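Side-chain contacts in In2-1 family protein, glutathione transferase lambda3 (Populus trichocarpa, PDB 4PQI), which probably acts as a monomeric, glutathione-binding thiol transferase of the Lambda class, a group of glutathione transferases specific to land plants: residues A[113-117]-A[118-122]; A[144-147]-A[148-152]. All blocks are in the same frame, centred on the assembly; numbering follows the deposited sequence.

Both contacts include a helix start capped by an aspartate, in the all-helical C-terminal part of the GST fold. Interaction 1 opens helix 118-139, right after the loop that leads in from the glutathione-binding thioredoxin-like part; interaction 2 covers the short helix 146-149, the next one in the chain, and runs on into helix 151-160. Their centres lie 31 Å apart and their nearest atoms about 18 Å apart, so they do not touch. None of their residues belongs to the glutathione pocket, which is built by residues such as Cys41, Pro85 and Ser97. A bound calcium ion lies about 9 Å from the side chain of Lys120 in interaction 1.

Interaction 1: residues A[113-117]-A[118-122]; sequences LLPKD and PAKKE
Asp117 caps the start of helix 118-139: its OD1 accepts the N-H of Ala119 at 3.0 Å. The bond is bent, 141° at the hydrogen, and the donor meets the anti side of the oxygen, 27° out of the carboxylate plane. The carboxylate reaches forward to the amide of Ala119 because CG stands anti to the backbone N (chi1 -170°). The first full helical bond, Lys121 N to Asp117 O, is also 3.0 Å long and much straighter, with Pro118 filling the first helical position, where its missing N-H costs no bond.

The close packing involves Lys120 and the methylenes of Lys121. The extended chain of Lys120 crosses the Asp117 side chain at about a right angle, CG lying 3.7 Å from Asp117 CB, while Pro115 CG rests 3.8 Å from Lys120 CB. The ammonium does not stop at Asp117, whose OD2 is 5.0 Å from NZ; it runs on to a salt bridge with Asp166 and a hydrogen bond to Leu171 O, which satisfy its polar end. Lys121 bends at chi2 and chi3, which lays its methylenes on two carbonyls, CG against Asp117 O and CD 3.3 Å from Pro115 O.

The solvent side is looser. Lys121 NZ comes no nearer than 4.4 Å to Leu114 CD1, and Lys116 is exposed, its CB directed away from the helix start and its chain extended.

Upstream, Leu113 packs against helices 42-54 and 177-197, and Leu114 touches Leu177, so the loop joins the helix start to both domains.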
ATOM      1  N   LEU A 113      -0.765  -2.617 -14.502  1.00 45.68           N
ATOM      2  CA  LEU A 113      -1.472  -2.010 -13.381  1.00 44.40           C
ATOM      3  C   LEU A 113      -1.818  -0.538 -13.655  1.00 42.45           C
ATOM      4  O   LEU A 113      -2.150   0.213 -12.735  1.00 39.06           O
ATOM      5  CB  LEU A 113      -0.667  -2.161 -12.080  1.00 41.03           C
ATOM      6  CG  LEU A 113      -0.714  -3.581 -11.493  1.00 43.92           C
ATOM      7  CD1 LEU A 113       0.249  -3.728 -10.330  1.00 40.97           C
ATOM      8  CD2 LEU A 113      -2.143  -3.938 -11.063  1.00 44.23           C
ATOM      9  N   LEU A 114      -1.706  -0.129 -14.916  1.00 45.16           N
ATOM     10  CA  LEU A 114      -2.245   1.154 -15.381  1.00 46.99           C
ATOM     11  C   LEU A 114      -2.871   0.914 -16.748  1.00 50.21           C
ATOM     12  O   LEU A 114      -2.240   0.318 -17.615  1.00 49.21           O
ATOM     13  CB  LEU A 114      -1.159   2.227 -15.495  1.00 46.70           C
ATOM     14  CG  LEU A 114      -0.702   2.930 -14.213  1.00 46.11           C
ATOM     15  CD1 LEU A 114       0.456   3.856 -14.515  1.00 49.11           C
ATOM     16  CD2 LEU A 114      -1.850   3.711 -13.571  1.00 42.67           C
ATOM     17  N   PRO A 115      -4.126   1.351 -16.938  1.00 52.11           N
ATOM     18  CA  PRO A 115      -4.787   1.134 -18.224  1.00 56.15           C
ATOM     19  C   PRO A 115      -4.249   2.117 -19.251  1.00 58.00           C
ATOM     20  O   PRO A 115      -3.526   3.040 -18.879  1.00 53.63           O
ATOM     21  CB  PRO A 115      -6.252   1.439 -17.914  1.00 56.85           C
ATOM     22  CG  PRO A 115      -6.189   2.445 -16.823  1.00 55.67           C
ATOM     23  CD  PRO A 115      -4.990   2.070 -15.986  1.00 52.73           C
ATOM     24  N   LYS A 116      -4.600   1.915 -20.518  1.00 62.67           N
ATOM     25  CA  LYS A 116      -4.068   2.729 -21.606  1.00 67.14           C
ATOM     26  C   LYS A 116      -4.924   3.972 -21.848  1.00 69.99           C
ATOM     27  O   LYS A 116      -4.404   5.021 -22.236  1.00 69.09           O
ATOM     28  CB  LYS A 116      -3.939   1.893 -22.887  1.00 72.36           C
ATOM     29  CG  LYS A 116      -3.282   2.626 -24.058  1.00 78.12           C
ATOM     30  CD  LYS A 116      -2.829   1.675 -25.162  1.00 82.64           C
ATOM     31  CE  LYS A 116      -2.117   2.428 -26.292  1.00 85.42           C
ATOM     32  NZ  LYS A 116      -1.412   1.512 -27.241  1.00 87.32           N
ATOM     33  N   ASP A 117      -6.228   3.842 -21.609  1.00 75.01           N
ATOM     34  CA  ASP A 117      -7.188   4.937 -21.769  1.00 44.51           C
ATOM     35  C   ASP A 117      -6.669   6.238 -21.152  1.00 44.44           C
ATOM     36  O   ASP A 117      -6.441   6.310 -19.936  1.00 50.69           O
ATOM     37  CB  ASP A 117      -8.533   4.549 -21.130  1.00 53.14           C
ATOM     38  CG  ASP A 117      -9.664   5.523 -21.461  1.00 61.74           C
ATOM     39  OD1 ASP A 117      -9.418   6.734 -21.653  1.00 64.87           O
ATOM     40  OD2 ASP A 117     -10.824   5.067 -21.512  1.00 64.82           O
ATOM     41  N   PRO A 118      -6.490   7.270 -21.993  1.00 70.50           N
ATOM     42  CA  PRO A 118      -5.967   8.587 -21.615  1.00 61.79           C
ATOM     43  C   PRO A 118      -6.776   9.286 -20.522  1.00 54.78           C
ATOM     44  O   PRO A 118      -6.167   9.955 -19.678  1.00 48.41           O
ATOM     45  CB  PRO A 118      -6.072   9.387 -22.914  1.00 62.23           C
ATOM     46  CG  PRO A 118      -6.037   8.371 -23.983  1.00 65.96           C
ATOM     47  CD  PRO A 118      -6.784   7.198 -23.431  1.00 68.02           C
ATOM     48  N   ALA A 119      -8.104   9.155 -20.540  1.00 53.45           N
ATOM     49  CA  ALA A 119      -8.930   9.765 -19.496  1.00 51.33           C
ATOM     50  C   ALA A 119      -8.711   9.081 -18.147  1.00 50.55           C
ATOM     51  O   ALA A 119      -8.758   9.717 -17.093  1.00 49.19           O
ATOM     52  CB  ALA A 119     -10.404   9.739 -19.870  1.00 47.85           C
ATOM     53  N   LYS A 120      -8.486   7.776 -18.181  1.00 49.05           N
ATOM     54  CA  LYS A 120      -8.210   7.031 -16.963  1.00 44.06           C
ATOM     55  C   LYS A 120      -6.820   7.364 -16.407  1.00 43.45           C
ATOM     56  O   LYS A 120      -6.654   7.511 -15.196  1.00 43.70           O
ATOM     57  CB  LYS A 120      -8.368   5.541 -17.228  1.00 45.11           C
ATOM     58  CG  LYS A 120      -9.768   5.182 -17.678  1.00 50.41           C
ATOM     59  CD  LYS A 120      -9.968   3.682 -17.683  1.00 56.24           C
ATOM     60  CE  LYS A 120     -11.406   3.342 -18.022  1.00 60.71           C
ATOM     61  NZ  LYS A 120     -11.690   1.917 -17.738  1.00 61.27           N
ATOM     62  N   LYS A 121      -5.845   7.519 -17.305  1.00 48.27           N
ATOM     63  CA  LYS A 121      -4.492   7.948 -16.944  1.00 49.95           C
ATOM     64  C   LYS A 121      -4.514   9.297 -16.234  1.00 46.64           C
ATOM     65  O   LYS A 121      -3.809   9.497 -15.244  1.00 42.65           O
ATOM     66  CB  LYS A 121      -3.608   8.070 -18.190  1.00 57.36           C
ATOM     67  CG  LYS A 121      -3.349   6.773 -18.945  1.00 65.51           C
ATOM     68  CD  LYS A 121      -2.115   6.042 -18.433  1.00 73.10           C
ATOM     69  CE  LYS A 121      -0.823   6.762 -18.810  1.00 79.46           C
ATOM     70  NZ  LYS A 121       0.394   5.982 -18.403  1.00 81.52           N
ATOM     71  N   GLU A 122      -5.298  10.236 -16.759  1.00 41.60           N
ATOM     72  CA  GLU A 122      -5.440  11.529 -16.099  1.00 43.78           C
ATOM     73  C   GLU A 122      -6.095  11.459 -14.714  1.00 45.10           C
ATOM     74  O   GLU A 122      -5.642  12.117 -13.774  1.00 47.62           O
ATOM     75  CB  GLU A 122      -6.176  12.530 -16.986  1.00 53.29           C
ATOM     76  CG  GLU A 122      -5.227  13.242 -17.927  1.00 67.85           C
ATOM     77  CD  GLU A 122      -3.924  13.619 -17.238  1.00 77.56           C
ATOM     78  OE1 GLU A 122      -3.961  14.467 -16.315  1.00 82.65           O
ATOM     79  OE2 GLU A 122      -2.867  13.057 -17.603  1.00 80.43           O
TER

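Interaction 2: residues A[144-147]-A[148-152]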
ATOM      1  N   GLY A 144     -11.669  14.565  16.874  1.00 65.33           N
ATOM      2  CA  GLY A 144     -12.816  15.402  16.578  1.00 68.23           C
ATOM      3  C   GLY A 144     -14.048  14.626  16.165  1.00 70.24           C
ATOM      4  O   GLY A 144     -14.095  13.401  16.286  1.00 70.52           O
ATOM      5  N   ASP A 145     -15.054  15.350  15.680  1.00 69.47           N
ATOM      6  CA  ASP A 145     -16.251  14.726  15.137  1.00 64.37           C
ATOM      7  C   ASP A 145     -15.881  14.050  13.822  1.00 58.85           C
ATOM      8  O   ASP A 145     -15.537  14.720  12.840  1.00 54.46           O
ATOM      9  CB  ASP A 145     -17.339  15.775  14.917  1.00 67.02           C
ATOM     10  CG  ASP A 145     -18.694  15.161  14.617  1.00 70.93           C
ATOM     11  OD1 ASP A 145     -19.633  15.380  15.415  1.00 76.06           O
ATOM     12  OD2 ASP A 145     -18.829  14.470  13.586  1.00 68.83           O
ATOM     13  N   LEU A 146     -15.945  12.721  13.801  1.00 56.58           N
ATOM     14  CA  LEU A 146     -15.398  11.960  12.680  1.00 56.50           C
ATOM     15  C   LEU A 146     -16.119  12.202  11.359  1.00 54.42           C
ATOM     16  O   LEU A 146     -15.487  12.250  10.307  1.00 53.59           O
ATOM     17  CB  LEU A 146     -15.373  10.468  13.001  1.00 58.37           C
ATOM     18  CG  LEU A 146     -14.255  10.003  13.933  1.00 61.05           C
ATOM     19  CD1 LEU A 146     -14.407   8.526  14.157  1.00 62.67           C
ATOM     20  CD2 LEU A 146     -12.883  10.310  13.352  1.00 57.57           C
ATOM     21  N   ALA A 147     -17.442  12.352  11.422  1.00 55.61           N
ATOM     22  CA  ALA A 147     -18.244  12.591  10.226  1.00 52.04           C
ATOM     23  C   ALA A 147     -17.912  13.935   9.567  1.00 55.03           C
ATOM     24  O   ALA A 147     -18.002  14.071   8.346  1.00 56.56           O
ATOM     25  CB  ALA A 147     -19.739  12.504  10.557  1.00 48.09           C
ATOM     26  N   LYS A 148     -17.539  14.923  10.381  1.00 55.31           N
ATOM     27  CA  LYS A 148     -17.142  16.238   9.885  1.00 55.28           C
ATOM     28  C   LYS A 148     -15.694  16.228   9.438  1.00 56.57           C
ATOM     29  O   LYS A 148     -15.344  16.855   8.439  1.00 56.53           O
ATOM     30  CB  LYS A 148     -17.292  17.309  10.971  1.00 53.55           C
ATOM     31  CG  LYS A 148     -18.700  17.483  11.470  1.00 58.29           C
ATOM     32  CD  LYS A 148     -18.791  18.595  12.498  1.00 63.10           C
ATOM     33  CE  LYS A 148     -20.168  18.639  13.136  1.00 64.65           C
ATOM     34  NZ  LYS A 148     -20.227  19.700  14.168  1.00 72.41           N
ATOM     35  N   GLU A 149     -14.856  15.525  10.197  1.00 57.45           N
ATOM     36  CA  GLU A 149     -13.409  15.581  10.003  1.00 56.15           C
ATOM     37  C   GLU A 149     -12.882  14.534   9.030  1.00 52.65           C
ATOM     38  O   GLU A 149     -12.108  14.854   8.139  1.00 56.06           O
ATOM     39  CB  GLU A 149     -12.691  15.471  11.349  1.00 61.78           C
ATOM     40  CG  GLU A 149     -13.028  16.585  12.322  1.00 70.78           C
ATOM     41  CD  GLU A 149     -12.517  17.942  11.866  1.00 77.43           C
ATOM     42  OE1 GLU A 149     -11.531  17.988  11.091  1.00 77.40           O
ATOM     43  OE2 GLU A 149     -13.101  18.965  12.290  1.00 82.37           O
ATOM     44  N   ALA A 150     -13.305  13.286   9.198  1.00 48.07           N
ATOM     45  CA  ALA A 150     -12.846  12.202   8.329  1.00 46.51           C
ATOM     46  C   ALA A 150     -13.819  11.935   7.181  1.00 43.76           C
ATOM     47  O   ALA A 150     -13.415  11.508   6.101  1.00 39.36           O
ATOM     48  CB  ALA A 150     -12.628  10.930   9.136  1.00 46.64           C
ATOM     49  N   GLY A 151     -15.107  12.175   7.432  1.00 48.29           N
ATOM     50  CA  GLY A 151     -16.138  11.934   6.437  1.00 45.16           C
ATOM     51  C   GLY A 151     -15.869  12.469   5.033  1.00 43.40           C
ATOM     52  O   GLY A 151     -15.992  11.729   4.057  1.00 46.87           O
ATOM     53  N   PRO A 152     -15.502  13.760   4.917  1.00 42.70           N
ATOM     54  CA  PRO A 152     -15.260  14.347   3.592  1.00 39.33           C
ATOM     55  C   PRO A 152     -14.179  13.609   2.794  1.00 38.96           C
ATOM     56  O   PRO A 152     -14.236  13.579   1.561  1.00 38.14           O
ATOM     57  CB  PRO A 152     -14.808  15.771   3.926  1.00 38.46           C
ATOM     58  CG  PRO A 152     -15.553  16.081   5.197  1.00 46.13           C
ATOM     59  CD  PRO A 152     -15.495  14.794   5.975  1.00 46.65           C
TER
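Glu149 N donates to Asp145 O at 2.8 Å, the i to i+4 bond of the short helix 146-149. Asp145 is the N-cap of this helix in the C-terminal GST domain. With CG anti to the backbone N (chi1 -169°), its carboxylate swings over the first turn and OD2 takes two weak bonds, from Ala147 N at 3.3 Å and from Lys148 N at 3.5 Å. One oxygen is thus shared loosely between two amides of the helix start, whose dipole would probably favour the negative charge.

The extended chain of Lys148 crosses the Asp145 side chain at a slant, CG 3.7 Å from OD2. The two meet through methylenes and carboxylate, and the opposite charges stay 4.5 Å apart between Lys148 NZ and Asp145 OD1, too far for a salt bridge. Glu149 bends at chi2 (-67°), and its CG sits 3.2 Å from Asp145 O, beside the carbonyl that its own N-H binds.

On the inner side, Leu146, its CB directed away from the following turn, packs on Leu193 and Phe197 of helix 177-197 and on Tyr199, while Ala150 rests on Ala141. Further on, Leu146 O accepts from both Ala150 N and Gly151 N, the latter in the carbonyl plane and the former tilted from it. Gly151, without a side chain, comes close to the preceding turn: its CA makes a C-H...O contact with Ala147 O at 3.4 Å.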